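Side-chain contacts in penicillin-binding protein (Bacillus halodurans, PDB 3TG9), which probably binds penicillin through acylation of an active-site serine, as serine penicillin-binding proteins and beta-lactamases do: residues Glu174-Asn179 with Ser189-Phe194; His126-Lys131 with Ala193-Pro198; His8-Asp13 with Tyr321-Ala326; Ile206-Glu209 with Trp213-Asn216. All blocks are in the same frame, centred on the assembly; numbering follows the deposited sequence.

In the fold
From the N terminus, helix 7-13 opens the longest loop, and contact 3 closes it when helix 320-330 comes back to lie beside it at the end of the chain. The other three contacts are nested inside. Residues 126-131 open contact 2, which closes at 193-198; contact 1 begins later, on helix 172-182, and closes at 189-194, so the two end on the same stretch and share Ala193 and Phe194. Contact 4 follows in series as the hairpin 206-216, and Phe194 CE1 packs 3.8 Å from its Asn216 OD1. Contacts 2 and 4 both touch the second subunit. Contact 3 ties the two chain ends together and touches none of the others.

Contact 1 of 4, residues Glu174-Asn179 with Ser189-Phe194; sequences EYVEAN and SGYFAF
Glu177 reaches out from helix 172-182 and takes the backbone N-H of Tyr191 on its carboxylate, while Val176, the residue before it, packs against the edge of the same tyrosine's ring. The hydrogen bond is the one polar link between the segments: Tyr191 N to Glu177 OE2 measures 3.0 Å, with 168° at the hydrogen, and the donor arrives nearly along the C-O axis of the carboxylate. The glutamate chain gets there by being stretched out beyond CG, with chi2 at -180°. Its OE2 also lies 3.3 Å from Gly190 CA, close against a residue with no side chain, and 3.8 Å from Tyr191 CD2, at the rim of the ring and near its plane; carboxylate and ring are turned 54° apart.

The tight, buried part is the valine. Val176 CG1 sits 3.7 Å from Tyr191 CE2 and 3.5 Å from Tyr191 OH, again at the ring edge and not over a face, and the two side chains run at about a right angle. Val176 CG2 comes within 3.9 Å of Tyr191 OH. Glu177 forms the looser side: unlike the buried Val176 and Tyr191, it is partly exposed.

A helix side chain thus holds an N-H of the loop that follows its helix. Helix 58-70, which begins at the lysine of a probable SxxK motif as in serine penicillin-binding proteins, backs the arrangement, its Phe60 touching both Val176 and Tyr191. Phe181, further along helix 172-182, also meets Val176, and a backbone hydrogen bond between Gly190 and Tyr231 ties the loop to strand 231-232.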
loop_
_atom_site.group_PDB
_atom_site.type_symbol
_atom_site.label_atom_id
_atom_site.label_comp_id
_atom_site.label_asym_id
_atom_site.label_seq_id
_atom_site.Cartn_x
_atom_site.Cartn_y
_atom_site.Cartn_z
ATOM N N GLU B 174 18.831 -11.252 3.487
ATOM C CA GLU B 174 20.142 -11.299 2.863
ATOM C C GLU B 174 20.672 -12.729 2.825
ATOM O O GLU B 174 21.191 -13.179 1.801
ATOM C CB GLU B 174 21.127 -10.396 3.607
ATOM C CG GLU B 174 21.039 -8.937 3.215
ATOM C CD GLU B 174 21.845 -8.041 4.135
ATOM O OE1 GLU B 174 22.183 -8.476 5.255
ATOM O OE2 GLU B 174 22.126 -6.891 3.742
ATOM N N TYR B 175 20.541 -13.440 3.941
ATOM C CA TYR B 175 21.024 -14.811 4.004
ATOM C C TYR B 175 20.344 -15.683 2.947
ATOM O O TYR B 175 21.011 -16.379 2.177
ATOM C CB TYR B 175 20.843 -15.420 5.397
ATOM C CG TYR B 175 21.490 -16.793 5.498
ATOM C CD1 TYR B 175 22.753 -16.947 6.060
ATOM C CD2 TYR B 175 20.861 -17.922 4.986
ATOM C CE1 TYR B 175 23.365 -18.191 6.129
ATOM C CE2 TYR B 175 21.467 -19.176 5.053
ATOM C CZ TYR B 175 22.717 -19.301 5.628
ATOM O OH TYR B 175 23.332 -20.538 5.701
ATOM N N VAL B 176 19.017 -15.629 2.897
ATOM C CA VAL B 176 18.264 -16.520 2.022
ATOM C C VAL B 176 18.488 -16.225 0.545
ATOM O O VAL B 176 18.695 -17.138 -0.254
ATOM C CB VAL B 176 16.756 -16.498 2.346
ATOM C CG1 VAL B 176 15.973 -17.277 1.301
ATOM C CG2 VAL B 176 16.508 -17.074 3.735
ATOM N N GLU B 177 18.442 -14.949 0.180
ATOM C CA GLU B 177 18.648 -14.546 -1.207
ATOM C C GLU B 177 20.045 -14.960 -1.693
ATOM O O GLU B 177 20.245 -15.286 -2.871
ATOM C CB GLU B 177 18.404 -13.028 -1.359
ATOM C CG GLU B 177 16.990 -12.615 -0.894
ATOM C CD GLU B 177 16.685 -11.121 -1.023
ATOM O OE1 GLU B 177 17.595 -10.285 -0.812
ATOM O OE2 GLU B 177 15.513 -10.779 -1.311
ATOM N N ALA B 178 21.005 -14.977 -0.773
ATOM C CA ALA B 178 22.380 -15.332 -1.105
ATOM C C ALA B 178 22.632 -16.847 -1.046
ATOM O O ALA B 178 23.167 -17.435 -1.984
ATOM C CB ALA B 178 23.344 -14.595 -0.182
ATOM N N ASN B 179 22.232 -17.473 0.057
ATOM C CA ASN B 179 22.533 -18.879 0.304
ATOM C C ASN B 179 21.468 -19.855 -0.168
ATOM O O ASN B 179 21.683 -21.069 -0.154
ATOM C CB ASN B 179 22.794 -19.097 1.789
ATOM C CG ASN B 179 23.960 -18.287 2.288
ATOM O OD1 ASN B 179 25.107 -18.570 1.960
ATOM N ND2 ASN B 179 23.676 -17.264 3.079
ATOM N N SER B 189 13.514 -14.127 -7.629
ATOM C CA SER B 189 12.854 -14.280 -6.337
ATOM C C SER B 189 13.456 -13.353 -5.302
ATOM O O SER B 189 14.623 -12.974 -5.405
ATOM C CB SER B 189 12.977 -15.728 -5.834
ATOM O OG SER B 189 12.191 -16.602 -6.618
ATOM N N GLY B 190 12.663 -13.001 -4.290
ATOM C CA GLY B 190 13.134 -12.102 -3.250
ATOM C C GLY B 190 12.095 -11.748 -2.196
ATOM O O GLY B 190 10.903 -12.072 -2.305
ATOM N N TYR B 191 12.566 -11.080 -1.154
ATOM C CA TYR B 191 11.686 -10.587 -0.114
ATOM C C TYR B 191 11.378 -9.139 -0.443
ATOM O O TYR B 191 12.027 -8.220 0.058
ATOM C CB TYR B 191 12.347 -10.752 1.253
ATOM C CG TYR B 191 12.520 -12.208 1.622
ATOM C CD1 TYR B 191 11.660 -12.814 2.522
ATOM C CD2 TYR B 191 13.522 -12.985 1.046
ATOM C CE1 TYR B 191 11.793 -14.143 2.857
ATOM C CE2 TYR B 191 13.662 -14.331 1.382
ATOM C CZ TYR B 191 12.790 -14.898 2.290
ATOM O OH TYR B 191 12.888 -16.227 2.637
ATOM N N PHE B 192 10.412 -8.951 -1.337
ATOM C CA PHE B 192 10.049 -7.625 -1.811
ATOM C C PHE B 192 9.139 -6.951 -0.797
ATOM O O PHE B 192 8.363 -7.620 -0.106
ATOM C CB PHE B 192 9.329 -7.692 -3.164
ATOM C CG PHE B 192 10.071 -8.461 -4.216
ATOM C CD1 PHE B 192 11.453 -8.436 -4.263
ATOM C CD2 PHE B 192 9.380 -9.194 -5.171
ATOM C CE1 PHE B 192 12.139 -9.142 -5.234
ATOM C CE2 PHE B 192 10.058 -9.905 -6.144
ATOM C CZ PHE B 192 11.436 -9.880 -6.178
ATOM N N ALA B 193 9.242 -5.627 -0.718
ATOM C CA ALA B 193 8.394 -4.829 0.155
ATOM C C ALA B 193 7.348 -4.143 -0.701
ATOM O O ALA B 193 7.616 -3.804 -1.847
ATOM C CB ALA B 193 9.221 -3.802 0.910
ATOM N N PHE B 194 6.158 -3.943 -0.139
ATOM C CA PHE B 194 5.033 -3.409 -0.893
ATOM C C PHE B 194 5.330 -2.026 -1.468
ATOM O O PHE B 194 4.817 -1.668 -2.530
ATOM C CB PHE B 194 3.783 -3.317 -0.005
ATOM C CG PHE B 194 3.119 -4.640 0.275
ATOM C CD1 PHE B 194 2.743 -5.483 -0.768
ATOM C CD2 PHE B 194 2.844 -5.029 1.581
ATOM C CE1 PHE B 194 2.126 -6.694 -0.509
ATOM C CE2 PHE B 194 2.222 -6.232 1.846
ATOM C CZ PHE B 194 1.862 -7.071 0.802
#

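Contact 2 of 4, residues His126-Lys131 with Ala193-Pro198; sequences HLRRLK and AFDTLP
Arg128 crosses from one loop to Asp195 in another, and a single salt bridge carries the contact. Followed outward, the arginine's CB, CG, CD and NE all stay clear of residues 193-198, CG lying beside the backbone N. The chain bends twice on the way, at chi2 and chi3, and CZ, 4.0 Å from both Asp195 OD1 and Asp195 OD2, is the first atom to come near. From there NH1 does the work. It donates to Asp195 OD1 over 3.0 Å, with 159° at the hydrogen; the acceptor lies in the guanidinium plane, whereas the donor meets OD1 on its syn side, somewhat out of the carboxylate plane. NH2 stands at a longer 3.6 Å from Asp195 OD2, so this is not a paired, two-bond bridge. The two flat groups are twisted 41° apart, which fits a one-sided grip.

The same NH1 brushes the methyl of Ala193, with 3.7 Å to its CB, also at the guanidinium edge. Asp195 is buried, and the positive charge of Arg128 would probably stabilise its carboxylate there.

The aspartate also faces the second subunit, and Tyr218 of that subunit packs on it. Within its own chain, the loop 126-131 lies before helix 155-168, onto which Leu130 packs, and residues 193-198 run between helix 172-182 and strand 205-207, with Phe194 and Leu197 touching Tyr231 of strand 231-232.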
loop_
_atom_site.group_PDB
_atom_site.type_symbol
_atom_site.label_atom_id
_atom_site.label_comp_id
_atom_site.label_asym_id
_atom_site.label_seq_id
_atom_site.Cartn_x
_atom_site.Cartn_y
_atom_site.Cartn_z
ATOM N N HIS B 126 5.596 -0.936 9.755
ATOM C CA HIS B 126 6.759 -0.867 10.622
ATOM C C HIS B 126 7.291 -2.249 11.018
ATOM O O HIS B 126 8.188 -2.364 11.855
ATOM C CB HIS B 126 6.511 0.064 11.806
ATOM C CG HIS B 126 6.519 1.510 11.416
ATOM N ND1 HIS B 126 5.479 2.368 11.694
ATOM C CD2 HIS B 126 7.429 2.235 10.718
ATOM C CE1 HIS B 126 5.759 3.566 11.212
ATOM N NE2 HIS B 126 6.935 3.513 10.614
ATOM N N LEU B 127 6.753 -3.289 10.382
ATOM C CA LEU B 127 7.287 -4.644 10.523
ATOM C C LEU B 127 8.308 -4.908 9.436
ATOM O O LEU B 127 8.032 -5.631 8.483
ATOM C CB LEU B 127 6.164 -5.670 10.414
ATOM C CG LEU B 127 5.202 -5.586 11.590
ATOM C CD1 LEU B 127 3.880 -6.270 11.280
ATOM C CD2 LEU B 127 5.874 -6.194 12.806
ATOM N N ARG B 128 9.492 -4.327 9.583
ATOM C CA ARG B 128 10.491 -4.385 8.526
ATOM C C ARG B 128 11.663 -5.308 8.854
ATOM O O ARG B 128 12.344 -5.802 7.955
ATOM C CB ARG B 128 10.953 -2.969 8.207
ATOM C CG ARG B 128 9.788 -2.008 8.153
ATOM C CD ARG B 128 10.028 -0.892 7.170
ATOM N NE ARG B 128 9.965 -1.349 5.790
ATOM C CZ ARG B 128 9.219 -0.797 4.830
ATOM N NH1 ARG B 128 9.261 -1.299 3.605
ATOM N NH2 ARG B 128 8.434 0.248 5.075
ATOM N N ARG B 129 11.883 -5.544 10.142
ATOM C CA ARG B 129 12.908 -6.471 10.584
ATOM C C ARG B 129 12.230 -7.535 11.418
ATOM O O ARG B 129 11.167 -7.298 11.992
ATOM C CB ARG B 129 13.965 -5.764 11.428
ATOM C CG ARG B 129 14.627 -4.574 10.758
ATOM C CD ARG B 129 15.436 -4.992 9.545
ATOM N NE ARG B 129 16.105 -6.277 9.735
ATOM C CZ ARG B 129 17.260 -6.437 10.375
ATOM N NH1 ARG B 129 17.886 -5.390 10.906
ATOM N NH2 ARG B 129 17.791 -7.648 10.489
ATOM N N LEU B 130 12.841 -8.709 11.484
ATOM C CA LEU B 130 12.257 -9.812 12.224
ATOM C C LEU B 130 12.073 -9.457 13.696
ATOM O O LEU B 130 11.107 -9.881 14.329
ATOM C CB LEU B 130 13.113 -11.067 12.069
ATOM C CG LEU B 130 13.261 -11.608 10.643
ATOM C CD1 LEU B 130 13.890 -12.975 10.671
ATOM C CD2 LEU B 130 11.923 -11.659 9.943
ATOM N N LYS B 131 12.994 -8.673 14.244
ATOM C CA LYS B 131 12.884 -8.287 15.646
ATOM C C LYS B 131 11.617 -7.496 15.929
ATOM O O LYS B 131 11.146 -7.455 17.065
ATOM C CB LYS B 131 14.129 -7.534 16.128
ATOM C CG LYS B 131 15.031 -6.997 15.026
ATOM C CD LYS B 131 14.693 -5.565 14.667
ATOM C CE LYS B 131 14.658 -4.692 15.909
ATOM N NZ LYS B 131 15.920 -4.812 16.685
ATOM N N ALA B 193 9.242 -5.627 -0.718
ATOM C CA ALA B 193 8.394 -4.829 0.155
ATOM C C ALA B 193 7.348 -4.143 -0.701
ATOM O O ALA B 193 7.616 -3.804 -1.847
ATOM C CB ALA B 193 9.221 -3.802 0.910
ATOM N N PHE B 194 6.158 -3.943 -0.139
ATOM C CA PHE B 194 5.033 -3.409 -0.893
ATOM C C PHE B 194 5.330 -2.026 -1.468
ATOM O O PHE B 194 4.817 -1.668 -2.530
ATOM C CB PHE B 194 3.783 -3.317 -0.005
ATOM C CG PHE B 194 3.119 -4.640 0.275
ATOM C CD1 PHE B 194 2.743 -5.483 -0.768
ATOM C CD2 PHE B 194 2.844 -5.029 1.581
ATOM C CE1 PHE B 194 2.126 -6.694 -0.509
ATOM C CE2 PHE B 194 2.222 -6.232 1.846
ATOM C CZ PHE B 194 1.862 -7.071 0.802
ATOM N N ASP B 195 6.139 -1.240 -0.762
ATOM C CA ASP B 195 6.343 0.159 -1.148
ATOM C C ASP B 195 7.520 0.279 -2.107
ATOM O O ASP B 195 7.856 1.370 -2.567
ATOM C CB ASP B 195 6.507 1.073 0.076
ATOM C CG ASP B 195 7.618 0.617 1.004
ATOM O OD1 ASP B 195 7.919 -0.595 1.039
ATOM O OD2 ASP B 195 8.197 1.467 1.702
ATOM N N THR B 196 8.127 -0.863 -2.425
ATOM C CA THR B 196 9.203 -0.905 -3.403
ATOM C C THR B 196 9.049 -2.120 -4.313
ATOM O O THR B 196 10.035 -2.718 -4.731
ATOM C CB THR B 196 10.601 -0.917 -2.735
ATOM O OG1 THR B 196 10.713 -2.051 -1.870
ATOM C CG2 THR B 196 10.821 0.350 -1.905
ATOM N N LEU B 197 7.806 -2.471 -4.630
ATOM C CA LEU B 197 7.548 -3.622 -5.495
ATOM C C LEU B 197 8.208 -3.467 -6.869
ATOM O O LEU B 197 8.001 -2.468 -7.558
ATOM C CB LEU B 197 6.045 -3.851 -5.673
ATOM C CG LEU B 197 5.278 -4.670 -4.635
ATOM C CD1 LEU B 197 3.910 -5.003 -5.191
ATOM C CD2 LEU B 197 6.025 -5.949 -4.257
ATOM N N PRO B 198 8.993 -4.475 -7.283
ATOM C CA PRO B 198 9.667 -4.393 -8.579
ATOM C C PRO B 198 8.715 -4.816 -9.690
ATOM O O PRO B 198 7.584 -5.213 -9.406
ATOM C CB PRO B 198 10.823 -5.388 -8.444
ATOM C CG PRO B 198 10.694 -5.993 -7.032
ATOM C CD PRO B 198 9.308 -5.728 -6.579
#

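Contact 3 of 4, residues His8-Asp13 with Tyr321-Ala326; sequences HTIMED and YDVMAA
Ile10 and Val323 meet where helix 7-13 passes helix 320-330, and the contact across is wholly apolar. The busiest group is the branch methyl CG2 of Ile10: CB points at the other helix, and a chi1 of -71° turns CG2 onto it. This methyl touches Ala326 CB at 3.6 Å and Val323 CG1 at 3.7 Å, resting between two residues one turn apart on the partner helix. Ile10 CG1 follows more loosely, at 4.1 Å from Ala326 CB.

A second apolar touch involves a methylene: Met11 CG comes to 4.1 Å from Val323 CG1, so this valine methyl lies against both Ile10 and Met11. Trp14 and Leu16 press on Val323 from the following loop, and Leu16 also meets Met11.

The hydrogen bonding is internal to each helix, as in Asp13 N to Thr9 O and Ala325 N to Tyr321 O.

The segment axes approach to 9.7 Å and run at 147°, roughly antiparallel. Met11 touches Leu34 and Met324 touches strand 296-303, so both helices lie on the central antiparallel sheet. Such a pairing of N- and C-terminal helices on one sheet face is as in the serine beta-lactamase and penicillin-binding-protein fold, consistent with the family.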
loop_
_atom_site.group_PDB
_atom_site.type_symbol
_atom_site.label_atom_id
_atom_site.label_comp_id
_atom_site.label_asym_id
_atom_site.label_seq_id
_atom_site.Cartn_x
_atom_site.Cartn_y
_atom_site.Cartn_z
ATOM N N HIS B 8 -4.011 -25.071 -18.423
ATOM C CA HIS B 8 -4.876 -23.935 -18.735
ATOM C C HIS B 8 -6.340 -24.244 -18.427
ATOM O O HIS B 8 -7.060 -23.424 -17.835
ATOM C CB HIS B 8 -4.712 -23.526 -20.198
ATOM C CG HIS B 8 -3.303 -23.189 -20.575
ATOM N ND1 HIS B 8 -2.852 -21.890 -20.692
ATOM C CD2 HIS B 8 -2.245 -23.983 -20.866
ATOM C CE1 HIS B 8 -1.574 -21.900 -21.036
ATOM N NE2 HIS B 8 -1.182 -23.156 -21.150
ATOM N N THR B 9 -6.771 -25.433 -18.839
ATOM C CA THR B 9 -8.142 -25.871 -18.639
ATOM C C THR B 9 -8.432 -26.009 -17.158
ATOM O O THR B 9 -9.518 -25.660 -16.684
ATOM C CB THR B 9 -8.386 -27.230 -19.307
ATOM O OG1 THR B 9 -7.978 -27.169 -20.680
ATOM C CG2 THR B 9 -9.855 -27.601 -19.225
ATOM N N ILE B 10 -7.452 -26.527 -16.428
ATOM C CA ILE B 10 -7.592 -26.702 -14.989
ATOM C C ILE B 10 -7.839 -25.354 -14.313
ATOM O O ILE B 10 -8.786 -25.191 -13.535
ATOM C CB ILE B 10 -6.350 -27.389 -14.382
ATOM C CG1 ILE B 10 -6.297 -28.864 -14.804
ATOM C CG2 ILE B 10 -6.364 -27.273 -12.864
ATOM C CD1 ILE B 10 -4.924 -29.510 -14.657
ATOM N N MET B 11 -6.992 -24.384 -14.626
ATOM C CA MET B 11 -7.107 -23.052 -14.031
ATOM C C MET B 11 -8.365 -22.306 -14.467
ATOM O O MET B 11 -8.989 -21.597 -13.670
ATOM C CB MET B 11 -5.841 -22.242 -14.299
ATOM C CG MET B 11 -4.697 -22.724 -13.429
ATOM S SD MET B 11 -3.147 -21.894 -13.702
ATOM C CE MET B 11 -3.546 -20.266 -13.040
ATOM N N GLU B 12 -8.744 -22.499 -15.725
ATOM C CA GLU B 12 -9.950 -21.892 -16.269
ATOM C C GLU B 12 -11.175 -22.435 -15.556
ATOM O O GLU B 12 -12.098 -21.691 -15.230
ATOM C CB GLU B 12 -10.046 -22.171 -17.769
ATOM C CG GLU B 12 -10.759 -21.087 -18.563
ATOM C CD GLU B 12 -10.090 -20.829 -19.907
ATOM O OE1 GLU B 12 -9.166 -21.597 -20.265
ATOM O OE2 GLU B 12 -10.476 -19.858 -20.599
ATOM N N ASP B 13 -11.169 -23.742 -15.307
ATOM C CA ASP B 13 -12.297 -24.405 -14.666
ATOM C C ASP B 13 -12.426 -24.008 -13.201
ATOM O O ASP B 13 -13.535 -23.886 -12.668
ATOM C CB ASP B 13 -12.165 -25.925 -14.803
ATOM C CG ASP B 13 -12.363 -26.399 -16.236
ATOM O OD1 ASP B 13 -13.251 -25.854 -16.930
ATOM O OD2 ASP B 13 -11.632 -27.317 -16.668
ATOM N N TYR B 321 -5.311 -25.017 -4.020
ATOM C CA TYR B 321 -5.393 -26.406 -3.609
ATOM C C TYR B 321 -6.165 -27.245 -4.618
ATOM O O TYR B 321 -5.697 -28.294 -5.052
ATOM C CB TYR B 321 -6.063 -26.524 -2.251
ATOM C CG TYR B 321 -6.368 -27.950 -1.894
ATOM C CD1 TYR B 321 -7.662 -28.446 -1.977
ATOM C CD2 TYR B 321 -5.356 -28.812 -1.494
ATOM C CE1 TYR B 321 -7.943 -29.758 -1.659
ATOM C CE2 TYR B 321 -5.626 -30.126 -1.170
ATOM C CZ TYR B 321 -6.921 -30.593 -1.254
ATOM O OH TYR B 321 -7.195 -31.903 -0.927
ATOM N N ASP B 322 -7.355 -26.779 -4.978
ATOM C CA ASP B 322 -8.185 -27.467 -5.956
ATOM C C ASP B 322 -7.463 -27.616 -7.285
ATOM O O ASP B 322 -7.618 -28.622 -7.972
ATOM C CB ASP B 322 -9.500 -26.723 -6.155
ATOM C CG ASP B 322 -10.241 -26.509 -4.858
ATOM O OD1 ASP B 322 -10.708 -27.509 -4.273
ATOM O OD2 ASP B 322 -10.350 -25.341 -4.422
ATOM N N VAL B 323 -6.668 -26.616 -7.646
ATOM C CA VAL B 323 -5.881 -26.691 -8.873
ATOM C C VAL B 323 -4.731 -27.669 -8.681
ATOM O O VAL B 323 -4.368 -28.404 -9.603
ATOM C CB VAL B 323 -5.372 -25.301 -9.317
ATOM C CG1 VAL B 323 -4.294 -25.417 -10.397
ATOM C CG2 VAL B 323 -6.535 -24.460 -9.811
ATOM N N MET B 324 -4.175 -27.697 -7.475
ATOM C CA MET B 324 -3.099 -28.634 -7.166
ATOM C C MET B 324 -3.566 -30.095 -7.234
ATOM O O MET B 324 -2.873 -30.948 -7.788
ATOM C CB MET B 324 -2.490 -28.339 -5.797
ATOM C CG MET B 324 -1.824 -29.553 -5.147
ATOM S SD MET B 324 -0.085 -29.237 -4.805
ATOM C CE MET B 324 0.056 -29.939 -3.172
ATOM N N ALA B 325 -4.735 -30.373 -6.663
ATOM C CA ALA B 325 -5.316 -31.711 -6.721
ATOM C C ALA B 325 -5.567 -32.139 -8.170
ATOM O O ALA B 325 -5.257 -33.265 -8.554
ATOM C CB ALA B 325 -6.604 -31.767 -5.914
ATOM N N ALA B 326 -6.122 -31.229 -8.969
ATOM C CA ALA B 326 -6.391 -31.497 -10.381
ATOM C C ALA B 326 -5.130 -31.891 -11.125
ATOM O O ALA B 326 -5.175 -32.722 -12.033
ATOM C CB ALA B 326 -7.032 -30.295 -11.043
#

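Contact 4 of 4, residues Ile206-Glu209 with Trp213-Asn216; sequences IDLE and WKTN
With chi1 at -53° and chi2 at 174°, Ile206 sends its CD1 out over the neighbouring strand, and Lys214, extended beyond CG, runs past it on the same face of a short antiparallel beta hairpin. They meet through hydrocarbon: Ile206 CD1 lies 3.8 Å from Lys214 CE and also 4.0 Å from Asn216 CB, the isoleucine crossing the asparagine at about a right angle. Leu208 joins from beyond the strand end, with CD1 3.9 Å from Lys214 CD. The lysine therefore gives its methylenes to the two aliphatic residues, while its NZ goes on to a salt bridge with Glu116. The amide of Asn216 turns elsewhere, ND2 bonding to Pro294 O.

Ile206 and Lys214 form a hydrogen-bonded pair. Ile206 N gives a nearly straight bond to Lys214 O (2.8 Å, 172° at the hydrogen), and the return bond runs from Lys214 N to Ile206 O.

Asp207 and Trp213, the non-hydrogen-bonded pair, project from the other face. The indole leads away from its partner strand, to Tyr205 edge-to-face and to Arg39 in a cation-pi contact. Across the assembly, Trp213 and Lys214 pack on Asp195 of the second subunit, which places the hairpin at the dimer interface.

What Asp207 meets of the tryptophan is its CB, with Trp213 CB 3.6 Å from Asp207 OD1, and just beside it Trp213 CA lies 3.2 Å from Ile206 O, a bent CA-H...O contact.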
loop_
_atom_site.group_PDB
_atom_site.type_symbol
_atom_site.label_atom_id
_atom_site.label_comp_id
_atom_site.label_asym_id
_atom_site.label_seq_id
_atom_site.Cartn_x
_atom_site.Cartn_y
_atom_site.Cartn_z
ATOM N N ILE B 206 -8.031 -9.147 -2.410
ATOM C CA ILE B 206 -8.946 -9.611 -1.383
ATOM C C ILE B 206 -10.369 -9.313 -1.824
ATOM O O ILE B 206 -10.703 -8.164 -2.124
ATOM C CB ILE B 206 -8.730 -8.866 -0.047
ATOM C CG1 ILE B 206 -7.269 -8.931 0.404
ATOM C CG2 ILE B 206 -9.658 -9.422 1.018
ATOM C CD1 ILE B 206 -6.980 -8.093 1.654
ATOM N N ASP B 207 -11.209 -10.342 -1.853
ATOM C CA ASP B 207 -12.608 -10.164 -2.212
ATOM C C ASP B 207 -13.458 -10.134 -0.959
ATOM O O ASP B 207 -13.315 -10.992 -0.082
ATOM C CB ASP B 207 -13.039 -11.245 -3.199
ATOM C CG ASP B 207 -12.463 -11.011 -4.580
ATOM O OD1 ASP B 207 -12.859 -10.019 -5.231
ATOM O OD2 ASP B 207 -11.595 -11.794 -5.017
ATOM N N LEU B 208 -14.325 -9.132 -0.864
ATOM C CA LEU B 208 -14.936 -8.799 0.416
ATOM C C LEU B 208 -16.403 -9.180 0.529
ATOM O O LEU B 208 -17.111 -9.285 -0.476
ATOM C CB LEU B 208 -14.761 -7.310 0.701
ATOM C CG LEU B 208 -13.315 -6.910 0.978
ATOM C CD1 LEU B 208 -13.116 -5.410 0.828
ATOM C CD2 LEU B 208 -12.897 -7.396 2.366
ATOM N N GLU B 209 -16.848 -9.375 1.768
ATOM C CA GLU B 209 -18.246 -9.679 2.071
ATOM C C GLU B 209 -19.224 -8.688 1.424
ATOM O O GLU B 209 -20.406 -8.990 1.270
ATOM C CB GLU B 209 -18.462 -9.707 3.594
ATOM C CG GLU B 209 -19.846 -10.198 4.039
ATOM C CD GLU B 209 -19.950 -10.418 5.544
ATOM O OE1 GLU B 209 -20.063 -9.413 6.288
ATOM O OE2 GLU B 209 -19.924 -11.596 5.978
ATOM N N TRP B 213 -13.570 -5.461 -4.207
ATOM C CA TRP B 213 -12.211 -5.906 -3.907
ATOM C C TRP B 213 -11.278 -4.833 -3.347
ATOM O O TRP B 213 -11.572 -3.637 -3.389
ATOM C CB TRP B 213 -11.558 -6.652 -5.078
ATOM C CG TRP B 213 -11.256 -5.901 -6.367
ATOM C CD1 TRP B 213 -11.838 -6.120 -7.585
ATOM C CD2 TRP B 213 -10.249 -4.892 -6.587
ATOM N NE1 TRP B 213 -11.285 -5.293 -8.537
ATOM C CE2 TRP B 213 -10.307 -4.534 -7.953
ATOM C CE3 TRP B 213 -9.320 -4.248 -5.762
ATOM C CZ2 TRP B 213 -9.476 -3.554 -8.509
ATOM C CZ3 TRP B 213 -8.495 -3.277 -6.317
ATOM C CH2 TRP B 213 -8.581 -2.936 -7.676
ATOM N N LYS B 214 -10.162 -5.284 -2.794
ATOM C CA LYS B 214 -9.092 -4.388 -2.390
ATOM C C LYS B 214 -7.796 -5.166 -2.457
ATOM O O LYS B 214 -7.815 -6.390 -2.507
ATOM C CB LYS B 214 -9.333 -3.824 -0.988
ATOM C CG LYS B 214 -9.134 -4.808 0.155
ATOM C CD LYS B 214 -9.446 -4.147 1.493
ATOM C CE LYS B 214 -9.138 -5.079 2.666
ATOM N NZ LYS B 214 -9.316 -4.381 3.975
ATOM N N THR B 215 -6.670 -4.466 -2.507
ATOM C CA THR B 215 -5.380 -5.143 -2.496
ATOM C C THR B 215 -4.902 -5.355 -1.055
ATOM O O THR B 215 -5.423 -4.743 -0.131
ATOM C CB THR B 215 -4.332 -4.401 -3.347
ATOM O OG1 THR B 215 -4.209 -3.043 -2.898
ATOM C CG2 THR B 215 -4.759 -4.406 -4.805
ATOM N N ASN B 216 -3.923 -6.237 -0.870
ATOM C CA ASN B 216 -3.540 -6.676 0.466
ATOM C C ASN B 216 -2.419 -5.854 1.108
ATOM O O ASN B 216 -1.798 -6.296 2.071
ATOM C CB ASN B 216 -3.165 -8.154 0.439
ATOM C CG ASN B 216 -2.007 -8.442 -0.484
ATOM O OD1 ASN B 216 -1.504 -7.550 -1.163
ATOM N ND2 ASN B 216 -1.570 -9.698 -0.515
#